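Local coordinates for protein methylmalonyl-CoA carboxyltransferase 5S subunit (Propionibacterium freudenreichii subsp. shermanii, PDB 1RQB) that transfers a carboxyl group from the biotin of the 1.3S subunit to pyruvate, forming oxaloacetate, as a cobalt-dependent part of the transcarboxylase complex, at residues C165-P170 with A198-P203. Sequence-based numbering, arbitrary orientation.
Sequences CYTISP and AALLKP
The ring of Tyr166 carries Leu201 on one face, its methyl CD1 lying 3.6 Å from the ring centroid and 12° off the normal in a CH-pi contact, while Leu200 O sits at the ring's edge, near its plane. CE2 also approaches the backbone, 3.5 Å from Leu201 CA. With CG anti to the backbone N (chi1 -179°), the tyrosine reaches across to the other loop, where no direct hydrogen bond joins the two segments. Water does so instead: one molecule binds Tyr166 OH at 2.7 Å, donates to Leu200 O and accepts from Lys202 N, and a second links Tyr166 O to Ala198 N. A phenylalanine here, lacking the hydroxyl, would probably leave the water that binds Leu200 O and Lys202 N without its link to 165-170. Beside the ring, Leu200 lays CD1 against the backbone of Thr167 and Ile168, and its CD2 meets Ile168 CD1 at 4.2 Å. Asp196 holds the backbone N of both Leu200 and Leu201, and Tyr177 and Ile209 also pack on Tyr166. The contact thus joins two successive beta-to-alpha loops of the TIM barrel, those after strands 159-163 and 191-193, at the barrel end that carries the cobalt ion, which lies about 11 Å from the Tyr166 side chain.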
loop_
_atom_site.group_PDB
_atom_site.type_symbol
_atom_site.label_atom_id
_atom_site.label_comp_id
_atom_site.label_asym_id
_atom_site.label_seq_id
_atom_site.Cartn_x
_atom_site.Cartn_y
_atom_site.Cartn_z
ATOM N N CYS A 165 -11.249 3.163 -20.652
ATOM C CA CYS A 165 -10.783 2.079 -19.778
ATOM C C CYS A 165 -9.384 1.684 -20.256
ATOM O O CYS A 165 -9.187 1.298 -21.408
ATOM C CB CYS A 165 -11.709 0.865 -19.842
ATOM S SG CYS A 165 -13.305 1.156 -19.061
ATOM N N TYR A 166 -8.427 1.817 -19.354
ATOM C CA TYR A 166 -7.027 1.514 -19.675
ATOM C C TYR A 166 -6.780 0.009 -19.583
ATOM O O TYR A 166 -7.251 -0.669 -18.670
ATOM C CB TYR A 166 -6.080 2.207 -18.696
ATOM C CG TYR A 166 -4.627 1.920 -19.016
ATOM C CD1 TYR A 166 -4.002 2.543 -20.093
ATOM C CD2 TYR A 166 -3.892 0.988 -18.271
ATOM C CE1 TYR A 166 -2.676 2.252 -20.425
ATOM C CE2 TYR A 166 -2.569 0.682 -18.599
ATOM C CZ TYR A 166 -1.968 1.320 -19.675
ATOM O OH TYR A 166 -0.659 1.041 -19.997
ATOM N N THR A 167 -6.047 -0.508 -20.552
ATOM C CA THR A 167 -5.672 -1.927 -20.493
ATOM C C THR A 167 -4.334 -2.088 -21.215
ATOM O O THR A 167 -3.817 -1.141 -21.806
ATOM C CB THR A 167 -6.744 -2.867 -21.147
ATOM O OG1 THR A 167 -6.338 -4.235 -20.980
ATOM C CG2 THR A 167 -6.887 -2.588 -22.640
ATOM N N ILE A 168 -3.760 -3.274 -21.093
ATOM C CA ILE A 168 -2.516 -3.586 -21.808
ATOM C C ILE A 168 -2.844 -4.719 -22.783
ATOM O O ILE A 168 -3.447 -5.721 -22.403
ATOM C CB ILE A 168 -1.385 -4.018 -20.842
ATOM C CG1 ILE A 168 -0.958 -2.822 -19.970
ATOM C CG2 ILE A 168 -0.180 -4.503 -21.628
ATOM C CD1 ILE A 168 0.052 -3.178 -18.893
ATOM N N SER A 169 -2.509 -4.528 -24.047
ATOM C CA SER A 169 -2.748 -5.558 -25.069
ATOM C C SER A 169 -1.983 -5.161 -26.330
ATOM O O SER A 169 -1.569 -4.013 -26.484
ATOM C CB SER A 169 -4.235 -5.682 -25.419
ATOM O OG SER A 169 -4.563 -4.816 -26.491
ATOM N N PRO A 170 -1.805 -6.114 -27.247
ATOM C CA PRO A 170 -1.087 -5.861 -28.496
ATOM C C PRO A 170 -1.665 -4.717 -29.334
ATOM O O PRO A 170 -0.957 -4.132 -30.151
ATOM C CB PRO A 170 -1.184 -7.202 -29.229
ATOM C CG PRO A 170 -1.212 -8.201 -28.108
ATOM C CD PRO A 170 -2.163 -7.539 -27.118
ATOM N N ALA A 198 -7.952 -2.365 -13.051
ATOM C CA ALA A 198 -7.063 -3.480 -12.692
ATOM C C ALA A 198 -5.690 -3.002 -12.210
ATOM O O ALA A 198 -4.823 -3.824 -11.917
ATOM C CB ALA A 198 -6.910 -4.428 -13.892
ATOM N N ALA A 199 -5.489 -1.685 -12.127
ATOM C CA ALA A 199 -4.223 -1.091 -11.664
ATOM C C ALA A 199 -3.070 -1.477 -12.593
ATOM O O ALA A 199 -1.951 -1.732 -12.150
ATOM C CB ALA A 199 -3.906 -1.551 -10.226
ATOM N N LEU A 200 -3.340 -1.473 -13.889
ATOM C CA LEU A 200 -2.330 -1.864 -14.883
ATOM C C LEU A 200 -1.496 -0.670 -15.346
ATOM O O LEU A 200 -0.474 -0.853 -16.004
ATOM C CB LEU A 200 -3.025 -2.447 -16.107
ATOM C CG LEU A 200 -3.554 -3.867 -15.997
ATOM C CD1 LEU A 200 -4.464 -4.153 -17.186
ATOM C CD2 LEU A 200 -2.382 -4.822 -15.956
ATOM N N LEU A 201 -1.927 0.541 -15.014
ATOM C CA LEU A 201 -1.230 1.745 -15.494
ATOM C C LEU A 201 0.077 1.979 -14.733
ATOM O O LEU A 201 0.076 2.326 -13.553
ATOM C CB LEU A 201 -2.140 2.974 -15.360
ATOM C CG LEU A 201 -1.566 4.270 -15.943
ATOM C CD1 LEU A 201 -1.478 4.174 -17.474
ATOM C CD2 LEU A 201 -2.483 5.436 -15.555
ATOM N N LYS A 202 1.191 1.791 -15.432
ATOM C CA LYS A 202 2.513 2.013 -14.830
ATOM C C LYS A 202 2.875 3.492 -14.973
ATOM O O LYS A 202 2.246 4.223 -15.737
ATOM C CB LYS A 202 3.572 1.115 -15.484
ATOM C CG LYS A 202 3.382 -0.380 -15.160
ATOM C CD LYS A 202 4.498 -1.210 -15.768
ATOM C CE LYS A 202 4.409 -2.674 -15.349
ATOM N NZ LYS A 202 5.673 -3.393 -15.693
ATOM N N PRO A 203 3.894 3.946 -14.231
ATOM C CA PRO A 203 4.339 5.341 -14.258
ATOM C C PRO A 203 4.669 5.975 -15.611
ATOM O O PRO A 203 4.183 7.063 -15.914
ATOM C CB PRO A 203 5.553 5.334 -13.334
ATOM C CG PRO A 203 5.194 4.285 -12.334
ATOM C CD PRO A 203 4.644 3.182 -13.222
HETATM O O HOH W 1 0.973 0.213 -17.947
HETATM O O HOH W 2 -7.096 -1.474 -15.800
#